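Local coordinates for ribonuclease H (Uncultured organism, PDB 4IBN), which probably cleaves the RNA strand of RNA-DNA hybrids endonucleolytically, leaving 5'-phosphomonoester ends, with magnesium as cofactor, at residues A[12-23]-A[87-97]; A[55-63]-A[169-180]. All coordinates share one frame; numbering follows the deposited sequence.

Both interactions belong to the mixed sheet of the RNase H fold, but at different places in it. Interaction 1 joins two neighbouring parallel strands in the buried middle, with a regular backbone ladder, aliphatic and aromatic side chains packed on its faces, and acidic residues gathered at its C-terminal end. Interaction 2 lies at the sheet's edge and surface, where residues 169-180 follow strand 53-62 as an irregular chain, so that serine, threonine and aspartate side chains make many of the bonds that backbone makes in interaction 1. Strand 34-45 runs between strands 16-25 and 53-62; the centres of the two contacts are about 16 Å apart, and they do not touch.

Interaction 1 (A[12-23]-A[87-97]); sequences IPTPLVAVYADE and TRFRVVFTTDS
The central parallel strand pair of the RNase H fold is formed here, with L16 to Y20 of strand 16-25 facing R90 to T94 of strand 90-95. The ladder is regular: V19 N donates to V92 O at 2.8 Å, and V19 O accepts from T94 N at 2.9 Å. On the face turned to helix 67-82, V19 splits its branches, CG2 going to V91 and CG1 to the F93 ring with 3.6 Å to CD1. A21 CB sits 3.5 Å from F93 CZ, at the tip of the same ring. Before the strands begin, P15 lies across F89, its CG 3.9 Å from the ring centroid over one face. R90 folds back at chi3 (-81°) to grip T14 side-on: NH2 donates to T14 O at 2.9 Å almost in the guanidinium plane, and NE to T14 OG1, which is tilted from it. A leucine in its place would probably leave both T14 oxygens without these donors and the incoming chain freer to move. At the C-terminal end D22, E23 and D96 draw together, with N159 close to D22, consistent with the atypical DEDN active site of this enzyme. There E23 OE2 lies 2.9 Å from D96 OD1, while a water donates to E23 OE1 at 2.6 Å and also bonds T95 OG1.

Interaction 2 (A[55-63]-A[169-180]); sequences RRDVWVSEP and QTQSGGLVDSGY
D57 and V176 form an antiparallel hydrogen-bonded pair, D57 N to V176 O at 3.0 Å and V176 N to D57 O at 3.1 Å, which lets the short strand 176-177 edge the RNase H sheet beside strand 53-62. Farther along, the chain swings out through G173 and G174, and S172 takes over: its OG accepts from W59 N at 3.0 Å and donates to G174 O, while S172 N returns a bond to W59 O. The same serine lies over one face of the indole, its CB 3.5 Å from the centroid of the six-membered ring and 7° off the normal, a CH-pi contact. W59 has CG set between its backbone N and carbonyl carbon (chi1 68°), which brings the ring over S172 and lets NE1 reach T170 OG1 at 2.9 Å; V176 CG2 meets the ring's far end at CZ3. At the other end R55 runs out extended and lays its guanidinium over Y180 CD2, planes 34° apart, with its nitrogens paired to E181 and E43. Between R55 and W59 on the strand, D57 holds the turn into helix 180-184. Its OD2 takes G179 N at 3.0 Å as well as the Y157 hydroxyl, and its OD1 receives S178 OG at 2.6 Å, both S178 OG and G179 N coming from above the carboxylate plane. S178 OG in turn accepts from Y180 N at 3.0 Å, closing an ST turn.

Interaction 1 (A[12-23]-A[87-97])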
loop_
_atom_site.group_PDB
_atom_site.type_symbol
_atom_site.label_atom_id
_atom_site.label_comp_id
_atom_site.label_asym_id
_atom_site.label_seq_id
_atom_site.Cartn_x
_atom_site.Cartn_y
_atom_site.Cartn_z
ATOM N N ILE A 12 3.674 -14.897 -19.025
ATOM C CA ILE A 12 3.986 -16.107 -18.299
ATOM C C ILE A 12 3.240 -16.099 -16.952
ATOM O O ILE A 12 2.725 -15.104 -16.556
ATOM C CB ILE A 12 5.465 -16.273 -18.074
ATOM C CG1 ILE A 12 6.018 -15.131 -17.271
ATOM C CG2 ILE A 12 6.183 -16.319 -19.403
ATOM C CD1 ILE A 12 7.366 -15.314 -16.894
ATOM N N PRO A 13 3.141 -17.241 -16.310
ATOM C CA PRO A 13 2.411 -17.305 -15.059
ATOM C C PRO A 13 3.057 -16.449 -13.990
ATOM O O PRO A 13 4.215 -16.423 -13.890
ATOM C CB PRO A 13 2.508 -18.783 -14.700
ATOM C CG PRO A 13 2.663 -19.462 -15.957
ATOM C CD PRO A 13 3.519 -18.585 -16.762
ATOM N N THR A 14 2.235 -15.773 -13.215
ATOM C CA THR A 14 2.690 -14.949 -12.122
ATOM C C THR A 14 1.813 -15.214 -10.942
ATOM O O THR A 14 0.749 -15.676 -11.082
ATOM C CB THR A 14 2.535 -13.478 -12.480
ATOM O OG1 THR A 14 1.189 -13.243 -12.817
ATOM C CG2 THR A 14 3.414 -13.126 -13.668
ATOM N N PRO A 15 2.270 -14.894 -9.758
ATOM C CA PRO A 15 1.431 -15.010 -8.579
ATOM C C PRO A 15 0.381 -13.917 -8.495
ATOM O O PRO A 15 0.556 -12.921 -9.058
ATOM C CB PRO A 15 2.431 -14.878 -7.412
ATOM C CG PRO A 15 3.728 -14.948 -7.984
ATOM C CD PRO A 15 3.612 -14.478 -9.395
ATOM N N LEU A 16 -0.682 -14.159 -7.760
ATOM C CA LEU A 16 -1.690 -13.163 -7.449
ATOM C C LEU A 16 -1.759 -12.967 -5.943
ATOM O O LEU A 16 -1.888 -13.899 -5.233
ATOM C CB LEU A 16 -3.045 -13.626 -7.909
ATOM C CG LEU A 16 -4.271 -12.795 -7.519
ATOM C CD1 LEU A 16 -4.255 -11.463 -8.160
ATOM C CD2 LEU A 16 -5.545 -13.505 -7.946
ATOM N N VAL A 17 -1.667 -11.727 -5.498
ATOM C CA VAL A 17 -1.838 -11.396 -4.105
ATOM C C VAL A 17 -2.805 -10.256 -3.911
ATOM O O VAL A 17 -3.029 -9.514 -4.802
ATOM C CB VAL A 17 -0.529 -10.994 -3.441
ATOM C CG1 VAL A 17 0.439 -12.145 -3.347
ATOM C CG2 VAL A 17 0.115 -9.863 -4.114
ATOM N N ALA A 18 -3.361 -10.169 -2.710
ATOM C CA ALA A 18 -4.182 -9.050 -2.352
ATOM C C ALA A 18 -3.508 -8.323 -1.233
ATOM O O ALA A 18 -3.177 -8.899 -0.274
ATOM C CB ALA A 18 -5.562 -9.495 -1.936
ATOM N N VAL A 19 -3.332 -7.025 -1.424
ATOM C CA VAL A 19 -2.602 -6.185 -0.525
ATOM C C VAL A 19 -3.526 -5.131 0.065
ATOM O O VAL A 19 -4.324 -4.632 -0.620
ATOM C CB VAL A 19 -1.498 -5.495 -1.296
ATOM C CG1 VAL A 19 -0.886 -4.431 -0.488
ATOM C CG2 VAL A 19 -0.485 -6.515 -1.728
ATOM N N TYR A 20 -3.417 -4.914 1.368
ATOM C CA TYR A 20 -4.243 -3.966 2.064
ATOM C C TYR A 20 -3.326 -3.042 2.818
ATOM O O TYR A 20 -2.638 -3.474 3.655
ATOM C CB TYR A 20 -5.203 -4.665 3.052
ATOM C CG TYR A 20 -6.134 -5.623 2.371
ATOM C CD1 TYR A 20 -7.323 -5.208 1.908
ATOM C CD2 TYR A 20 -5.783 -6.935 2.176
ATOM C CE1 TYR A 20 -8.144 -6.052 1.264
ATOM C CE2 TYR A 20 -6.600 -7.773 1.551
ATOM C CZ TYR A 20 -7.788 -7.323 1.078
ATOM O OH TYR A 20 -8.669 -8.116 0.424
ATOM N N ALA A 21 -3.391 -1.762 2.501
ATOM C CA ALA A 21 -2.443 -0.796 3.010
ATOM C C ALA A 21 -3.126 0.356 3.719
ATOM O O ALA A 21 -4.218 0.658 3.411
ATOM C CB ALA A 21 -1.620 -0.288 1.893
ATOM N N ASP A 22 -2.450 0.926 4.710
ATOM C CA ASP A 22 -2.926 2.109 5.410
ATOM C C ASP A 22 -1.772 2.909 5.940
ATOM O O ASP A 22 -0.704 2.469 5.939
ATOM C CB ASP A 22 -3.893 1.813 6.546
ATOM C CG ASP A 22 -4.606 3.060 7.029
ATOM O OD1 ASP A 22 -5.122 3.763 6.236
ATOM O OD2 ASP A 22 -4.564 3.391 8.186
ATOM N N GLU A 23 -2.061 4.130 6.329
ATOM C CA GLU A 23 -1.050 4.989 6.903
ATOM C C GLU A 23 -1.645 5.786 8.034
ATOM O O GLU A 23 -2.814 5.974 8.059
ATOM C CB GLU A 23 -0.491 5.929 5.864
ATOM C CG GLU A 23 -1.482 6.880 5.225
ATOM C CD GLU A 23 -2.572 6.135 4.459
ATOM O OE1 GLU A 23 -2.218 5.308 3.637
ATOM O OE2 GLU A 23 -3.759 6.349 4.689
ATOM N N THR A 87 9.943 -12.728 -9.662
ATOM C CA THR A 87 8.833 -12.725 -10.569
ATOM C C THR A 87 8.043 -11.425 -10.450
ATOM O O THR A 87 8.030 -10.835 -9.428
ATOM C CB THR A 87 7.886 -13.928 -10.263
ATOM O OG1 THR A 87 6.764 -13.938 -11.130
ATOM C CG2 THR A 87 7.417 -13.917 -8.848
ATOM N N ARG A 88 7.388 -11.039 -11.527
ATOM C CA ARG A 88 6.351 -10.047 -11.457
ATOM C C ARG A 88 5.141 -10.651 -10.797
ATOM O O ARG A 88 4.998 -11.803 -10.781
ATOM C CB ARG A 88 6.001 -9.506 -12.823
ATOM C CG ARG A 88 7.098 -8.713 -13.461
ATOM C CD ARG A 88 6.787 -8.455 -14.934
ATOM N NE ARG A 88 6.875 -9.646 -15.776
ATOM C CZ ARG A 88 5.847 -10.285 -16.358
ATOM N NH1 ARG A 88 4.588 -9.889 -16.207
ATOM N NH2 ARG A 88 6.088 -11.346 -17.116
ATOM N N PHE A 89 4.287 -9.807 -10.245
ATOM C CA PHE A 89 3.117 -10.231 -9.548
ATOM C C PHE A 89 1.888 -9.549 -10.130
ATOM O O PHE A 89 1.978 -8.503 -10.663
ATOM C CB PHE A 89 3.172 -9.795 -8.078
ATOM C CG PHE A 89 3.914 -10.710 -7.160
ATOM C CD1 PHE A 89 3.260 -11.418 -6.220
ATOM C CD2 PHE A 89 5.260 -10.805 -7.192
ATOM C CE1 PHE A 89 3.921 -12.203 -5.367
ATOM C CE2 PHE A 89 5.897 -11.605 -6.345
ATOM C CZ PHE A 89 5.241 -12.295 -5.443
ATOM N N ARG A 90 0.736 -10.168 -9.966
ATOM C CA ARG A 90 -0.529 -9.501 -10.109
ATOM C C ARG A 90 -1.010 -9.114 -8.691
ATOM O O ARG A 90 -0.961 -9.889 -7.845
ATOM C CB ARG A 90 -1.532 -10.408 -10.775
ATOM C CG ARG A 90 -1.253 -10.613 -12.191
ATOM C CD ARG A 90 -2.176 -11.671 -12.809
ATOM N NE ARG A 90 -1.672 -12.981 -12.502
ATOM C CZ ARG A 90 -2.385 -14.071 -12.552
ATOM N NH1 ARG A 90 -3.622 -14.022 -12.912
ATOM N NH2 ARG A 90 -1.845 -15.218 -12.229
ATOM N N VAL A 91 -1.430 -7.880 -8.497
ATOM C CA VAL A 91 -1.747 -7.372 -7.190
ATOM C C VAL A 91 -3.062 -6.645 -7.208
ATOM O O VAL A 91 -3.267 -5.822 -7.991
ATOM C CB VAL A 91 -0.663 -6.390 -6.702
ATOM C CG1 VAL A 91 -0.964 -5.866 -5.343
ATOM C CG2 VAL A 91 0.697 -7.039 -6.767
ATOM N N VAL A 92 -3.909 -6.942 -6.252
ATOM C CA VAL A 92 -5.035 -6.102 -5.990
ATOM C C VAL A 92 -4.650 -5.283 -4.781
ATOM O O VAL A 92 -4.433 -5.852 -3.771
ATOM C CB VAL A 92 -6.269 -6.926 -5.641
ATOM C CG1 VAL A 92 -7.412 -6.022 -5.347
ATOM C CG2 VAL A 92 -6.618 -7.826 -6.759
ATOM N N PHE A 93 -4.552 -3.965 -4.932
ATOM C CA PHE A 93 -4.077 -3.103 -3.868
ATOM C C PHE A 93 -5.221 -2.256 -3.393
ATOM O O PHE A 93 -5.713 -1.485 -4.105
ATOM C CB PHE A 93 -2.919 -2.221 -4.387
ATOM C CG PHE A 93 -2.158 -1.445 -3.324
ATOM C CD1 PHE A 93 -0.918 -1.823 -2.929
ATOM C CD2 PHE A 93 -2.643 -0.281 -2.825
ATOM C CE1 PHE A 93 -0.235 -1.126 -2.036
ATOM C CE2 PHE A 93 -1.953 0.411 -1.938
ATOM C CZ PHE A 93 -0.751 -0.016 -1.537
ATOM N N THR A 94 -5.615 -2.482 -2.153
ATOM C CA THR A 94 -6.703 -1.769 -1.558
ATOM C C THR A 94 -6.250 -0.866 -0.423
ATOM O O THR A 94 -5.624 -1.281 0.449
ATOM C CB THR A 94 -7.784 -2.752 -0.995
ATOM O OG1 THR A 94 -8.239 -3.610 -2.025
ATOM C CG2 THR A 94 -8.930 -1.994 -0.449
ATOM N N THR A 95 -6.629 0.393 -0.504
ATOM C CA THR A 95 -6.205 1.372 0.460
ATOM C C THR A 95 -7.294 2.355 0.761
ATOM O O THR A 95 -8.155 2.506 -0.006
ATOM C CB THR A 95 -5.002 2.132 -0.038
ATOM O OG1 THR A 95 -4.646 3.119 0.908
ATOM C CG2 THR A 95 -5.272 2.746 -1.340
ATOM N N ASP A 96 -7.218 2.976 1.930
ATOM C CA ASP A 96 -8.061 4.101 2.301
ATOM C C ASP A 96 -7.641 5.416 1.655
ATOM O O ASP A 96 -8.324 6.372 1.744
ATOM C CB ASP A 96 -8.102 4.302 3.819
ATOM C CG ASP A 96 -6.777 4.756 4.385
ATOM O OD1 ASP A 96 -5.736 4.371 3.891
ATOM O OD2 ASP A 96 -6.757 5.472 5.364
ATOM N N SER A 97 -6.496 5.434 1.016
ATOM C CA SER A 97 -5.991 6.641 0.476
ATOM C C SER A 97 -6.385 6.858 -0.969
ATOM O O SER A 97 -5.872 6.246 -1.835
ATOM C CB SER A 97 -4.473 6.633 0.580
ATOM O OG SER A 97 -3.900 7.729 -0.041
HETATM O O HOH W 1 6.646 -14.984 -13.614
HETATM O O HOH W 2 -2.178 3.296 1.934
#

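Interaction 2 (A[55-63]-A[169-180])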
loop_
_atom_site.group_PDB
_atom_site.type_symbol
_atom_site.label_atom_id
_atom_site.label_comp_id
_atom_site.label_asym_id
_atom_site.label_seq_id
_atom_site.Cartn_x
_atom_site.Cartn_y
_atom_site.Cartn_z
ATOM N N ARG A 55 -0.784 -15.018 5.258
ATOM C CA ARG A 55 -0.682 -13.613 5.455
ATOM C C ARG A 55 0.692 -13.202 5.886
ATOM O O ARG A 55 1.295 -13.835 6.674
ATOM C CB ARG A 55 -1.744 -13.149 6.445
ATOM C CG ARG A 55 -3.171 -13.281 5.922
ATOM C CD ARG A 55 -4.210 -12.811 6.843
ATOM N NE ARG A 55 -5.526 -12.762 6.240
ATOM C CZ ARG A 55 -6.483 -13.636 6.443
ATOM N NH1 ARG A 55 -6.289 -14.647 7.219
ATOM N NH2 ARG A 55 -7.627 -13.492 5.868
ATOM N N ARG A 56 1.153 -12.108 5.314
ATOM C CA ARG A 56 2.384 -11.466 5.712
ATOM C C ARG A 56 2.181 -9.942 5.892
ATOM O O ARG A 56 1.371 -9.363 5.260
ATOM C CB ARG A 56 3.477 -11.702 4.691
ATOM C CG ARG A 56 3.776 -13.116 4.405
ATOM C CD ARG A 56 4.622 -13.693 5.434
ATOM N NE ARG A 56 5.027 -15.031 5.077
ATOM C CZ ARG A 56 4.368 -16.106 5.441
ATOM N NH1 ARG A 56 3.319 -16.009 6.224
ATOM N NH2 ARG A 56 4.796 -17.285 5.076
ATOM N N ASP A 57 2.982 -9.350 6.775
ATOM C CA ASP A 57 2.919 -7.928 7.072
ATOM C C ASP A 57 4.200 -7.207 6.690
ATOM O O ASP A 57 5.227 -7.764 6.769
ATOM C CB ASP A 57 2.789 -7.711 8.575
ATOM C CG ASP A 57 1.502 -8.273 9.186
ATOM O OD1 ASP A 57 0.606 -8.584 8.477
ATOM O OD2 ASP A 57 1.422 -8.357 10.415
ATOM N N VAL A 58 4.099 -5.923 6.359
ATOM C CA VAL A 58 5.282 -5.092 6.135
ATOM C C VAL A 58 5.011 -3.653 6.579
ATOM O O VAL A 58 4.012 -3.060 6.173
ATOM C CB VAL A 58 5.705 -5.094 4.656
ATOM C CG1 VAL A 58 4.496 -4.876 3.758
ATOM C CG2 VAL A 58 6.763 -4.031 4.404
ATOM N N TRP A 59 5.887 -3.089 7.411
ATOM C CA TRP A 59 5.649 -1.753 7.895
ATOM C C TRP A 59 6.913 -0.917 7.943
ATOM O O TRP A 59 7.999 -1.443 7.977
ATOM C CB TRP A 59 4.933 -1.762 9.260
ATOM C CG TRP A 59 5.728 -2.284 10.372
ATOM C CD1 TRP A 59 6.544 -1.590 11.185
ATOM C CD2 TRP A 59 5.792 -3.635 10.817
ATOM N NE1 TRP A 59 7.105 -2.400 12.108
ATOM C CE2 TRP A 59 6.657 -3.666 11.908
ATOM C CE3 TRP A 59 5.176 -4.811 10.421
ATOM C CZ2 TRP A 59 6.959 -4.822 12.560
ATOM C CZ3 TRP A 59 5.467 -5.943 11.079
ATOM C CH2 TRP A 59 6.344 -5.948 12.138
ATOM N N VAL A 60 6.710 0.388 7.947
ATOM C CA VAL A 60 7.792 1.328 8.130
ATOM C C VAL A 60 7.305 2.564 8.846
ATOM O O VAL A 60 6.154 2.775 8.932
ATOM C CB VAL A 60 8.386 1.757 6.833
ATOM C CG1 VAL A 60 9.033 0.586 6.163
ATOM C CG2 VAL A 60 7.377 2.374 5.968
ATOM N N SER A 61 8.235 3.345 9.367
ATOM C CA SER A 61 7.862 4.549 10.074
ATOM C C SER A 61 8.838 5.682 9.834
ATOM O O SER A 61 9.920 5.442 9.403
ATOM C CB SER A 61 7.765 4.276 11.557
ATOM O OG SER A 61 8.910 3.694 12.050
ATOM N N GLU A 62 8.384 6.909 10.110
ATOM C CA GLU A 62 9.196 8.120 10.130
ATOM C C GLU A 62 8.841 8.919 11.373
ATOM O O GLU A 62 7.731 8.910 11.783
ATOM C CB GLU A 62 8.960 8.960 8.890
ATOM C CG GLU A 62 9.508 8.314 7.653
ATOM C CD GLU A 62 9.232 9.026 6.360
ATOM O OE1 GLU A 62 8.667 10.100 6.358
ATOM O OE2 GLU A 62 9.610 8.471 5.335
ATOM N N PRO A 63 9.811 9.563 11.979
ATOM C CA PRO A 63 9.545 10.345 13.182
ATOM C C PRO A 63 8.858 11.716 13.028
ATOM O O PRO A 63 8.406 12.269 14.000
ATOM C CB PRO A 63 10.925 10.498 13.800
ATOM C CG PRO A 63 11.826 10.441 12.705
ATOM C CD PRO A 63 11.243 9.501 11.703
ATOM N N GLN A 169 8.167 3.484 16.264
ATOM C CA GLN A 169 9.215 3.826 15.359
ATOM C C GLN A 169 10.030 2.610 14.951
ATOM O O GLN A 169 11.229 2.643 15.003
ATOM C CB GLN A 169 10.074 4.994 15.828
ATOM C CG GLN A 169 9.323 6.303 15.907
ATOM C CD GLN A 169 8.868 6.880 14.556
ATOM O OE1 GLN A 169 7.711 7.078 14.307
ATOM N NE2 GLN A 169 9.791 7.147 13.721
ATOM N N THR A 170 9.330 1.582 14.484
ATOM C CA THR A 170 9.927 0.354 14.006
ATOM C C THR A 170 9.660 0.160 12.524
ATOM O O THR A 170 8.884 0.839 11.955
ATOM C CB THR A 170 9.387 -0.869 14.695
ATOM O OG1 THR A 170 7.993 -0.954 14.509
ATOM C CG2 THR A 170 9.623 -0.745 16.149
ATOM N N GLN A 171 10.367 -0.798 11.951
ATOM C CA GLN A 171 10.213 -1.225 10.589
ATOM C C GLN A 171 10.310 -2.729 10.560
ATOM O O GLN A 171 10.938 -3.303 11.371
ATOM C CB GLN A 171 11.326 -0.680 9.717
ATOM C CG GLN A 171 11.536 0.791 9.803
ATOM C CD GLN A 171 12.103 1.187 11.103
ATOM O OE1 GLN A 171 12.994 0.541 11.585
ATOM N NE2 GLN A 171 11.564 2.226 11.703
ATOM N N SER A 172 9.647 -3.365 9.618
ATOM C CA SER A 172 9.755 -4.806 9.488
ATOM C C SER A 172 10.961 -5.207 8.656
ATOM O O SER A 172 11.518 -6.231 8.814
ATOM C CB SER A 172 8.453 -5.381 8.930
ATOM O OG SER A 172 8.256 -4.894 7.672
ATOM N N GLY A 173 11.311 -4.373 7.726
ATOM C CA GLY A 173 12.408 -4.635 6.839
ATOM C C GLY A 173 11.991 -5.421 5.649
ATOM O O GLY A 173 12.738 -5.629 4.721
ATOM N N GLY A 174 10.756 -5.851 5.685
ATOM C CA GLY A 174 10.234 -6.608 4.593
ATOM C C GLY A 174 9.070 -7.424 5.075
ATOM O O GLY A 174 8.533 -7.146 6.084
ATOM N N LEU A 175 8.734 -8.470 4.333
ATOM C CA LEU A 175 7.630 -9.335 4.679
ATOM C C LEU A 175 7.949 -10.198 5.863
ATOM O O LEU A 175 8.900 -10.901 5.835
ATOM C CB LEU A 175 7.291 -10.211 3.497
ATOM C CG LEU A 175 6.755 -9.361 2.389
ATOM C CD1 LEU A 175 6.997 -9.914 1.042
ATOM C CD2 LEU A 175 5.314 -9.044 2.593
ATOM N N VAL A 176 7.125 -10.151 6.881
ATOM C CA VAL A 176 7.267 -10.982 8.031
ATOM C C VAL A 176 5.953 -11.685 8.359
ATOM O O VAL A 176 4.932 -11.311 7.869
ATOM C CB VAL A 176 7.784 -10.199 9.227
ATOM C CG1 VAL A 176 8.988 -9.539 8.881
ATOM C CG2 VAL A 176 6.806 -9.218 9.677
ATOM N N ASP A 177 5.980 -12.689 9.205
ATOM C CA ASP A 177 4.795 -13.442 9.443
ATOM C C ASP A 177 3.740 -12.493 10.014
ATOM O O ASP A 177 4.067 -11.618 10.704
ATOM C CB ASP A 177 5.090 -14.601 10.373
ATOM C CG ASP A 177 3.914 -15.517 10.567
ATOM O OD1 ASP A 177 3.088 -15.641 9.686
ATOM O OD2 ASP A 177 3.797 -16.134 11.636
ATOM N N SER A 178 2.488 -12.670 9.649
ATOM C CA SER A 178 1.455 -11.739 10.018
ATOM C C SER A 178 0.863 -11.879 11.391
ATOM O O SER A 178 0.686 -12.928 11.875
ATOM C CB SER A 178 0.326 -11.728 9.002
ATOM O OG SER A 178 -0.614 -10.762 9.278
ATOM N N GLY A 179 0.468 -10.769 11.935
ATOM C CA GLY A 179 -0.255 -10.755 13.177
ATOM C C GLY A 179 -1.764 -10.739 13.006
ATOM O O GLY A 179 -2.474 -10.620 13.940
ATOM N N TYR A 180 -2.228 -10.871 11.784
ATOM C CA TYR A 180 -3.625 -10.655 11.532
ATOM C C TYR A 180 -4.512 -11.582 12.346
ATOM O O TYR A 180 -5.463 -11.187 12.887
ATOM C CB TYR A 180 -4.001 -10.856 10.042
ATOM C CG TYR A 180 -5.496 -10.737 9.856
ATOM C CD1 TYR A 180 -6.087 -9.516 9.736
ATOM C CD2 TYR A 180 -6.309 -11.821 9.875
ATOM C CE1 TYR A 180 -7.409 -9.377 9.644
ATOM C CE2 TYR A 180 -7.635 -11.691 9.772
ATOM C CZ TYR A 180 -8.183 -10.468 9.657
ATOM O OH TYR A 180 -9.486 -10.303 9.596
HETATM O O HOH W 3 10.277 -2.294 6.484
#